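Local coordinates for UDP-N-acetylglucosamine 2-epimerase (Listeria monocytogenes, PDB 3OT5), which probably catalyses the reversible epimerisation at C2 that interconverts UDP-N-acetylglucosamine and UDP-N-acetylmannosamine, at residues A[291-294]-A[295-299]; A[93-96]-A[97-101]; A[188-191]-A[192-195]; A[360-363]-A[364-368]. All blocks are in the same frame, centred on the assembly; numbering follows the deposited sequence.

Interaction 1 of 4, residues A[291-294]-A[295-299]; sequences DAID and FHNFL
Phe295 N donates to Asp291 O at 2.8 Å and closes the first turn of helix 292-301. Three more backbone bonds of the same spacing follow: His296 N to Ala292 O, Asn297 N to Ile293 O, and Phe298 N to Asp294 O. Asp291 is the N-cap. Its OD1 accepts from Ile293 N at 3.2 Å, and the donor sits above the carboxylate plane. The helix belongs to the second of two Rossmann-like domains and leads into strand 302-307. Asp291 OD1 also forms a salt bridge with Arg37 on helix 37-51 of the first domain. The cap therefore joins the two domains, between which the active site of this family lies.

Asn297 adds a side-chain grip. Its CG stays beside the backbone N (chi1 -69°), and this folds the amide back along the turn. Asn297 ND2 then reaches Ile293 O at 2.7 Å from above the carbonyl plane. Asn297 N meets Ile293 O at 3.2 Å from the opposite face, so two donors hold one oxygen. ND2 also bonds Thr208 O, and Asn297 OD1 bonds Gln210 N. These bonds fix which way round the amide sits. Ile293 lies alongside, with CG2 3.9 Å from Asn297 ND2.

The His296 ring has Ala292 O over its centre, with CG of His296 3.3 Å from that oxygen. Thr208 OG1 bonds His296 ND1 and Glu315 OE2 bonds NE2, which sets the turn of the ring. The Phe298 ring turns its edge to the preceding turn: CD2 is 3.3 Å from Asp294 O, which lies in the ring plane.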
loop_
_atom_site.group_PDB
_atom_site.type_symbol
_atom_site.label_atom_id
_atom_site.label_comp_id
_atom_site.label_asym_id
_atom_site.label_seq_id
_atom_site.Cartn_x
_atom_site.Cartn_y
_atom_site.Cartn_z
ATOM N N ASP A 291 -11.950 -0.031 -7.547
ATOM C CA ASP A 291 -10.974 -1.058 -7.260
ATOM C C ASP A 291 -9.670 -0.304 -7.030
ATOM O O ASP A 291 -9.505 0.822 -7.521
ATOM C CB ASP A 291 -10.856 -2.000 -8.471
ATOM C CG ASP A 291 -9.774 -3.070 -8.308
ATOM O OD1 ASP A 291 -9.003 -3.023 -7.330
ATOM O OD2 ASP A 291 -9.690 -3.961 -9.186
ATOM N N ALA A 292 -8.759 -0.893 -6.264
ATOM C CA ALA A 292 -7.474 -0.260 -6.005
ATOM C C ALA A 292 -6.802 0.090 -7.336
ATOM O O ALA A 292 -6.111 1.104 -7.443
ATOM C CB ALA A 292 -6.578 -1.182 -5.176
ATOM N N ILE A 293 -7.034 -0.748 -8.348
ATOM C CA ILE A 293 -6.457 -0.556 -9.682
ATOM C C ILE A 293 -7.094 0.615 -10.428
ATOM O O ILE A 293 -6.384 1.471 -10.956
ATOM C CB ILE A 293 -6.542 -1.848 -10.498
ATOM C CG1 ILE A 293 -5.671 -2.915 -9.824
ATOM C CG2 ILE A 293 -6.073 -1.615 -11.923
ATOM C CD1 ILE A 293 -5.756 -4.260 -10.443
ATOM N N ASP A 294 -8.424 0.653 -10.489
ATOM C CA ASP A 294 -9.103 1.778 -11.132
ATOM C C ASP A 294 -8.693 3.043 -10.422
ATOM O O ASP A 294 -8.470 4.087 -11.046
ATOM C CB ASP A 294 -10.619 1.626 -11.071
ATOM C CG ASP A 294 -11.155 0.672 -12.114
ATOM O OD1 ASP A 294 -10.895 0.901 -13.314
ATOM O OD2 ASP A 294 -11.893 -0.261 -11.742
ATOM N N PHE A 295 -8.571 2.935 -9.105
ATOM C CA PHE A 295 -8.190 4.060 -8.283
ATOM C C PHE A 295 -6.805 4.584 -8.651
ATOM O O PHE A 295 -6.611 5.796 -8.738
ATOM C CB PHE A 295 -8.242 3.693 -6.801
ATOM C CG PHE A 295 -8.050 4.865 -5.903
ATOM C CD1 PHE A 295 -9.130 5.651 -5.541
ATOM C CD2 PHE A 295 -6.794 5.208 -5.447
ATOM C CE1 PHE A 295 -8.957 6.748 -4.725
ATOM C CE2 PHE A 295 -6.613 6.306 -4.636
ATOM C CZ PHE A 295 -7.690 7.078 -4.274
ATOM N N HIS A 296 -5.834 3.694 -8.855
ATOM C CA HIS A 296 -4.504 4.161 -9.241
ATOM C C HIS A 296 -4.585 4.967 -10.538
ATOM O O HIS A 296 -3.905 5.986 -10.694
ATOM C CB HIS A 296 -3.479 3.026 -9.413
ATOM C CG HIS A 296 -3.148 2.300 -8.144
ATOM N ND1 HIS A 296 -2.793 0.968 -8.120
ATOM C CD2 HIS A 296 -3.178 2.704 -6.851
ATOM C CE1 HIS A 296 -2.570 0.597 -6.870
ATOM N NE2 HIS A 296 -2.804 1.631 -6.081
ATOM N N ASN A 297 -5.418 4.500 -11.462
ATOM C CA ASN A 297 -5.600 5.174 -12.745
ATOM C C ASN A 297 -6.284 6.542 -12.618
ATOM O O ASN A 297 -5.960 7.470 -13.365
ATOM C CB ASN A 297 -6.286 4.226 -13.719
ATOM C CG ASN A 297 -5.364 3.071 -14.131
ATOM O OD1 ASN A 297 -4.509 3.225 -15.013
ATOM N ND2 ASN A 297 -5.561 1.911 -13.519
ATOM N N PHE A 298 -7.203 6.679 -11.663
ATOM C CA PHE A 298 -7.844 7.974 -11.411
ATOM C C PHE A 298 -6.843 8.878 -10.759
ATOM O O PHE A 298 -6.712 10.052 -11.092
ATOM C CB PHE A 298 -9.072 7.843 -10.506
ATOM C CG PHE A 298 -10.345 7.617 -11.250
ATOM C CD1 PHE A 298 -11.241 8.666 -11.416
ATOM C CD2 PHE A 298 -10.632 6.389 -11.815
ATOM C CE1 PHE A 298 -12.415 8.492 -12.102
ATOM C CE2 PHE A 298 -11.811 6.195 -12.511
ATOM C CZ PHE A 298 -12.707 7.254 -12.659
ATOM N N LEU A 299 -6.118 8.292 -9.827
ATOM C CA LEU A 299 -5.109 8.984 -9.073
ATOM C C LEU A 299 -4.129 9.626 -10.044
ATOM O O LEU A 299 -3.792 10.806 -9.909
ATOM C CB LEU A 299 -4.414 7.968 -8.157
ATOM C CG LEU A 299 -3.681 8.441 -6.920
ATOM C CD1 LEU A 299 -4.658 9.205 -6.017
ATOM C CD2 LEU A 299 -3.088 7.254 -6.198
#

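Interaction 2 of 4, residues A[93-96]-A[97-101]; sequences QTLA and EITSR
Thr94 N donates to Glu97 OE2 at 3.0 Å, and the bond is nearly straight (164°). The nitrogen comes from above the carboxylate plane. In return Glu97 N donates to Thr94 OG1 at 3.2 Å. Two bonds thus tie the same pair of residues, backbone to side chain in each direction. Thr94 OG1 lies between its own backbone N and carbonyl carbon (chi1 73°), which turns it to the amide of Glu97. CG of Glu97 lies beside its backbone N (chi1 -69°), and the extended chain beyond it carries the carboxylate back to the amide of Thr94.

One turn on, Thr99 OG1 donates to Leu95 O at 2.7 Å. Thr99 N donates to Leu95 O at 3.1 Å, from the opposite face of the carbonyl plane. The oxygen is held by two bonds.

The Thr94 and Glu97 pair is a capping box. It starts helix 95-113, at the surface of the first Rossmann-like domain, with Thr94 as N-cap.

Gln93 adds a weaker contact before the cap. Its NE2 is 2.7 Å from Glu97 OE2, but the bond is weak because the angle is poor. The chain of Gln93 crosses that of Glu97 at about a right angle. Arg101 comes up from the next turn, with NH1 3.3 Å from Gln93 NE2. Both atoms are donors, so this is contact without a bond.

Ile98 CG1 lies 4.0 Å from Gln93 CB. Leu95 and Thr99 face the rest of the domain. Both touch Thr125 of helix 125-136, and Leu95 also touches Phe157 and Pro158.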
loop_
_atom_site.group_PDB
_atom_site.type_symbol
_atom_site.label_atom_id
_atom_site.label_comp_id
_atom_site.label_asym_id
_atom_site.label_seq_id
_atom_site.Cartn_x
_atom_site.Cartn_y
_atom_site.Cartn_z
ATOM N N GLN A 93 -14.306 -18.493 10.868
ATOM C CA GLN A 93 -13.199 -19.124 11.567
ATOM C C GLN A 93 -12.529 -18.161 12.521
ATOM O O GLN A 93 -12.367 -16.981 12.214
ATOM C CB GLN A 93 -12.178 -19.659 10.553
ATOM C CG GLN A 93 -12.782 -20.595 9.483
ATOM C CD GLN A 93 -13.486 -21.814 10.068
ATOM O OE1 GLN A 93 -14.284 -22.471 9.387
ATOM N NE2 GLN A 93 -13.211 -22.113 11.338
ATOM N N THR A 94 -12.130 -18.673 13.684
ATOM C CA THR A 94 -11.466 -17.849 14.676
ATOM C C THR A 94 -10.053 -17.568 14.208
ATOM O O THR A 94 -9.568 -18.149 13.224
ATOM C CB THR A 94 -11.381 -18.520 16.063
ATOM O OG1 THR A 94 -10.414 -19.582 16.032
ATOM C CG2 THR A 94 -12.767 -19.042 16.525
ATOM N N LEU A 95 -9.386 -16.685 14.939
ATOM C CA LEU A 95 -8.033 -16.314 14.636
ATOM C C LEU A 95 -7.102 -17.512 14.845
ATOM O O LEU A 95 -6.154 -17.735 14.072
ATOM C CB LEU A 95 -7.631 -15.160 15.531
ATOM C CG LEU A 95 -6.334 -14.490 15.126
ATOM C CD1 LEU A 95 -6.301 -14.234 13.603
ATOM C CD2 LEU A 95 -6.185 -13.204 15.914
ATOM N N ALA A 96 -7.382 -18.280 15.892
ATOM C CA ALA A 96 -6.596 -19.456 16.210
ATOM C C ALA A 96 -6.670 -20.478 15.084
ATOM O O ALA A 96 -5.679 -21.096 14.738
ATOM C CB ALA A 96 -7.090 -20.092 17.512
ATOM N N GLU A 97 -7.855 -20.632 14.507
ATOM C CA GLU A 97 -8.080 -21.602 13.447
ATOM C C GLU A 97 -7.459 -21.201 12.128
ATOM O O GLU A 97 -6.917 -22.051 11.423
ATOM C CB GLU A 97 -9.573 -21.849 13.290
ATOM C CG GLU A 97 -10.159 -22.575 14.471
ATOM C CD GLU A 97 -11.678 -22.520 14.512
ATOM O OE1 GLU A 97 -12.276 -23.355 15.229
ATOM O OE2 GLU A 97 -12.268 -21.638 13.833
ATOM N N ILE A 98 -7.538 -19.918 11.804
ATOM C CA ILE A 98 -6.962 -19.391 10.583
ATOM C C ILE A 98 -5.461 -19.620 10.635
ATOM O O ILE A 98 -4.848 -20.081 9.678
ATOM C CB ILE A 98 -7.263 -17.872 10.426
ATOM C CG1 ILE A 98 -8.767 -17.639 10.210
ATOM C CG2 ILE A 98 -6.500 -17.270 9.263
ATOM C CD1 ILE A 98 -9.176 -16.138 10.191
ATOM N N THR A 99 -4.883 -19.299 11.782
ATOM C CA THR A 99 -3.445 -19.432 12.009
ATOM C C THR A 99 -3.008 -20.883 11.872
ATOM O O THR A 99 -2.062 -21.183 11.164
ATOM C CB THR A 99 -3.084 -18.884 13.386
ATOM O OG1 THR A 99 -3.511 -17.514 13.462
ATOM C CG2 THR A 99 -1.588 -18.978 13.659
ATOM N N SER A 100 -3.704 -21.784 12.542
ATOM C CA SER A 100 -3.353 -23.193 12.443
ATOM C C SER A 100 -3.505 -23.728 10.996
ATOM O O SER A 100 -2.621 -24.427 10.497
ATOM C CB SER A 100 -4.176 -24.012 13.419
ATOM O OG SER A 100 -5.544 -23.777 13.223
ATOM N N ARG A 101 -4.600 -23.387 10.322
ATOM C CA ARG A 101 -4.804 -23.856 8.945
ATOM C C ARG A 101 -3.716 -23.397 7.981
ATOM O O ARG A 101 -3.233 -24.185 7.165
ATOM C CB ARG A 101 -6.179 -23.456 8.407
ATOM C CG ARG A 101 -7.312 -24.284 8.971
ATOM C CD ARG A 101 -8.627 -23.957 8.288
ATOM N NE ARG A 101 -9.687 -24.875 8.699
ATOM C CZ ARG A 101 -10.492 -24.696 9.745
ATOM N NH1 ARG A 101 -10.381 -23.619 10.517
ATOM N NH2 ARG A 101 -11.422 -25.602 10.020
#

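Interaction 3 of 4, residues A[188-191]-A[192-195]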
loop_
_atom_site.group_PDB
_atom_site.type_symbol
_atom_site.label_atom_id
_atom_site.label_comp_id
_atom_site.label_asym_id
_atom_site.label_seq_id
_atom_site.Cartn_x
_atom_site.Cartn_y
_atom_site.Cartn_z
ATOM N N GLY A 188 17.108 -4.836 18.720
ATOM C CA GLY A 188 18.340 -5.604 18.669
ATOM C C GLY A 188 18.579 -6.451 17.434
ATOM O O GLY A 188 19.382 -7.372 17.489
ATOM N N LYS A 189 17.890 -6.174 16.324
ATOM C CA LYS A 189 18.130 -6.942 15.093
ATOM C C LYS A 189 19.496 -6.596 14.508
ATOM O O LYS A 189 20.001 -5.484 14.681
ATOM C CB LYS A 189 17.045 -6.729 14.023
ATOM C CG LYS A 189 15.783 -7.564 14.164
ATOM C CD LYS A 189 14.967 -7.259 15.387
ATOM C CE LYS A 189 13.703 -8.117 15.392
ATOM N NZ LYS A 189 12.855 -7.869 16.576
ATOM N N ASP A 190 20.073 -7.559 13.796
ATOM C CA ASP A 190 21.384 -7.405 13.184
ATOM C C ASP A 190 21.296 -6.438 12.000
ATOM O O ASP A 190 20.647 -6.744 11.007
ATOM C CB ASP A 190 21.888 -8.787 12.736
ATOM C CG ASP A 190 23.322 -8.771 12.221
ATOM O OD1 ASP A 190 23.838 -9.872 11.924
ATOM O OD2 ASP A 190 23.938 -7.688 12.121
ATOM N N PRO A 191 21.960 -5.266 12.102
ATOM C CA PRO A 191 21.927 -4.285 11.009
ATOM C C PRO A 191 22.205 -4.895 9.631
ATOM O O PRO A 191 21.602 -4.488 8.652
ATOM C CB PRO A 191 23.052 -3.290 11.372
ATOM C CG PRO A 191 23.324 -3.490 12.840
ATOM C CD PRO A 191 22.904 -4.890 13.180
ATOM N N ALA A 192 23.126 -5.853 9.558
ATOM C CA ALA A 192 23.458 -6.502 8.289
ATOM C C ALA A 192 22.265 -7.235 7.652
ATOM O O ALA A 192 22.297 -7.564 6.467
ATOM C CB ALA A 192 24.627 -7.469 8.479
ATOM N N THR A 193 21.212 -7.484 8.423
ATOM C CA THR A 193 20.047 -8.186 7.889
ATOM C C THR A 193 18.866 -7.271 7.491
ATOM O O THR A 193 17.857 -7.753 6.961
ATOM C CB THR A 193 19.542 -9.225 8.902
ATOM O OG1 THR A 193 19.027 -8.560 10.059
ATOM C CG2 THR A 193 20.677 -10.185 9.303
ATOM N N ILE A 194 18.989 -5.966 7.726
ATOM C CA ILE A 194 17.900 -5.036 7.402
ATOM C C ILE A 194 18.228 -4.167 6.199
ATOM O O ILE A 194 19.319 -3.583 6.110
ATOM C CB ILE A 194 17.599 -4.085 8.574
ATOM C CG1 ILE A 194 17.348 -4.856 9.871
ATOM C CG2 ILE A 194 16.390 -3.220 8.249
ATOM C CD1 ILE A 194 17.367 -3.952 11.086
ATOM N N PHE A 195 17.269 -4.046 5.286
ATOM C CA PHE A 195 17.463 -3.225 4.101
ATOM C C PHE A 195 16.284 -2.287 3.884
ATOM O O PHE A 195 15.165 -2.746 3.727
ATOM C CB PHE A 195 17.630 -4.107 2.858
ATOM C CG PHE A 195 18.822 -5.007 2.905
ATOM C CD1 PHE A 195 20.033 -4.605 2.349
ATOM C CD2 PHE A 195 18.748 -6.252 3.509
ATOM C CE1 PHE A 195 21.137 -5.429 2.392
ATOM C CE2 PHE A 195 19.862 -7.090 3.555
ATOM C CZ PHE A 195 21.050 -6.679 2.993
#
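Thr193 sets its hydroxyl against the carbonyl of Asp190. Thr193 OG1 donates to Asp190 O at 2.6 Å, in the carbonyl plane and on a lone pair. Thr193 N donates to Asp190 O at 2.7 Å, but from above that plane. The OG1 of Thr193 is tucked between its own N and C (chi1 67°), which lets both donors reach one acceptor. The methyl CG2 of Thr193 lies 3.9 Å from Asp190 CB, and the two side chains cross at about a right angle.

Asp190 also bonds with its carboxylate. Asp190 OD2 accepts from Ala192 N at 3.3 Å, from above the carboxylate plane, which makes an Asx turn. Ile194 N then bonds Pro191 O at 3.1 Å. These bonds build a short 3-10 turn between helix 178-186 and strand 194-196, an outermost strand of the first domain's parallel sheet. Gly188 ends that helix in a Schellman motif, with its N bonded to Leu185 O.

Ile194 CD1 meets Lys189 CB at 4.1 Å, on the side facing helix 178-186. Ile194 also packs on Leu184 and Leu185. The amine of Lys189 points elsewhere, to a salt bridge with Glu187.

Interaction 4 of 4, residues A[360-363]-A[364-368]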
loop_
_atom_site.group_PDB
_atom_site.type_symbol
_atom_site.label_atom_id
_atom_site.label_comp_id
_atom_site.label_asym_id
_atom_site.label_seq_id
_atom_site.Cartn_x
_atom_site.Cartn_y
_atom_site.Cartn_z
ATOM N N ASP A 360 -4.899 27.371 -6.415
ATOM C CA ASP A 360 -4.572 28.736 -6.883
ATOM C C ASP A 360 -3.093 29.065 -7.031
ATOM O O ASP A 360 -2.725 30.024 -7.726
ATOM C CB ASP A 360 -5.177 29.755 -5.919
ATOM C CG ASP A 360 -6.663 29.557 -5.719
ATOM O OD1 ASP A 360 -7.222 28.567 -6.244
ATOM O OD2 ASP A 360 -7.274 30.383 -5.015
ATOM N N ASN A 361 -2.249 28.291 -6.363
ATOM C CA ASN A 361 -0.817 28.504 -6.384
ATOM C C ASN A 361 -0.094 27.311 -6.988
ATOM O O ASN A 361 0.165 26.306 -6.309
ATOM C CB ASN A 361 -0.339 28.737 -4.957
ATOM C CG ASN A 361 -1.086 29.865 -4.272
ATOM O OD1 ASN A 361 -1.255 30.954 -4.830
ATOM N ND2 ASN A 361 -1.517 29.616 -3.040
ATOM N N LYS A 362 0.214 27.426 -8.275
ATOM C CA LYS A 362 0.924 26.388 -9.025
ATOM C C LYS A 362 2.278 26.072 -8.370
ATOM O O LYS A 362 2.758 24.934 -8.436
ATOM C CB LYS A 362 1.073 26.859 -10.479
ATOM C CG LYS A 362 1.797 25.953 -11.483
ATOM C CD LYS A 362 3.312 25.922 -11.314
ATOM C CE LYS A 362 3.989 25.406 -12.591
ATOM N NZ LYS A 362 3.483 24.062 -13.009
ATOM N N GLU A 363 2.873 27.075 -7.720
ATOM C CA GLU A 363 4.161 26.911 -7.034
ATOM C C GLU A 363 4.030 25.931 -5.873
ATOM O O GLU A 363 4.915 25.111 -5.658
ATOM C CB GLU A 363 4.674 28.243 -6.482
ATOM C CG GLU A 363 4.781 29.359 -7.496
ATOM C CD GLU A 363 5.306 30.641 -6.884
ATOM O OE1 GLU A 363 5.829 30.588 -5.745
ATOM O OE2 GLU A 363 5.206 31.699 -7.543
ATOM N N SER A 364 2.941 26.043 -5.109
ATOM C CA SER A 364 2.687 25.147 -3.971
ATOM C C SER A 364 2.384 23.736 -4.432
ATOM O O SER A 364 2.701 22.763 -3.742
ATOM C CB SER A 364 1.505 25.637 -3.137
ATOM O OG SER A 364 1.781 26.891 -2.546
ATOM N N HIS A 365 1.768 23.638 -5.605
ATOM C CA HIS A 365 1.393 22.362 -6.161
ATOM C C HIS A 365 2.633 21.593 -6.609
ATOM O O HIS A 365 2.867 20.469 -6.170
ATOM C CB HIS A 365 0.423 22.554 -7.332
ATOM C CG HIS A 365 -0.245 21.291 -7.761
ATOM N ND1 HIS A 365 0.295 20.441 -8.704
ATOM C CD2 HIS A 365 -1.394 20.712 -7.345
ATOM C CE1 HIS A 365 -0.505 19.404 -8.863
ATOM N NE2 HIS A 365 -1.537 19.545 -8.051
ATOM N N ASP A 366 3.435 22.208 -7.470
ATOM C CA ASP A 366 4.648 21.562 -7.958
ATOM C C ASP A 366 5.638 21.288 -6.822
ATOM O O ASP A 366 6.452 20.365 -6.914
ATOM C CB ASP A 366 5.285 22.377 -9.087
ATOM C CG ASP A 366 4.449 22.353 -10.357
ATOM O OD1 ASP A 366 3.466 21.571 -10.414
ATOM O OD2 ASP A 366 4.780 23.096 -11.303
ATOM N N LYS A 367 5.568 22.096 -5.763
ATOM C CA LYS A 367 6.420 21.895 -4.601
ATOM C C LYS A 367 6.117 20.508 -4.042
ATOM O O LYS A 367 7.025 19.730 -3.748
ATOM C CB LYS A 367 6.144 22.959 -3.547
ATOM C CG LYS A 367 7.000 22.841 -2.299
ATOM C CD LYS A 367 6.745 23.980 -1.304
ATOM C CE LYS A 367 7.063 25.345 -1.898
ATOM N NZ LYS A 367 6.937 26.448 -0.903
ATOM N N MET A 368 4.834 20.196 -3.899
ATOM C CA MET A 368 4.444 18.882 -3.401
ATOM C C MET A 368 4.587 17.837 -4.502
ATOM O O MET A 368 5.041 16.718 -4.254
ATOM C CB MET A 368 3.010 18.893 -2.901
ATOM C CG MET A 368 2.767 19.826 -1.731
ATOM S SD MET A 368 1.069 19.681 -1.144
ATOM C CE MET A 368 1.030 17.969 -0.627
#
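Ser364 meets Asn361 with both its backbone and its side chain. Ser364 N is 3.0 Å from Asn361 O, a weak bond because the angle is poor. Ser364 OG lies beside its own backbone N (chi1 -64°) and comes 3.7 Å from Asn361 CB. The amide of Asn361 turns to another helix, where ND2 bonds Asp357 OD2.

His365 N donates to the same Asn361 O at 3.2 Å. Its ring leaves the turn, because CG is anti to the backbone N (chi1 -167°). The ring stacks on Tyr303, and NE2 bonds Tyr303 O.

Asp366 N donates to Lys362 O at 3.0 Å in an almost perfectly straight bond. Lys362 NZ is modelled against Asp366 OD2 as a salt bridge from one turn to the next. That OD2 sits too close to the lysine chain, however, and the pairing is doubtful in detail.

Lys367 closes the turn: its N donates to Glu363 O at 3.1 Å, and its CB is 3.3 Å from that oxygen. Like the bond from Asp366, this one links residues four apart, the regular spacing of an alpha helix.

Asn361 sits at the N-cap but makes no side-chain capping bond. It is also the first residue to leave helical geometry after helix 348-360. This is the first turn of helix 362-370, at the junction where helix 348-360 ends and the next helix begins.

Along the chain the order is interaction 2, interaction 3, interaction 1, interaction 4. Interactions 2 and 3 lie in the domain built on the seven-stranded parallel sheet, with centres 31 Å apart. Interactions 1 and 4 lie in the domain of the six-stranded sheet, with centres 23 Å apart. No two of the four touch. Strand 302-307 follows the helix of interaction 1 and carries Tyr303, which meets interaction 4. Interaction 1 bonds across to the other domain through Asp291 and Arg37. It lies at the interface of the two domains, where the active site of this family is found. Interactions 2, 3 and 4 are surface contacts that shape helix starts and the entry to a strand.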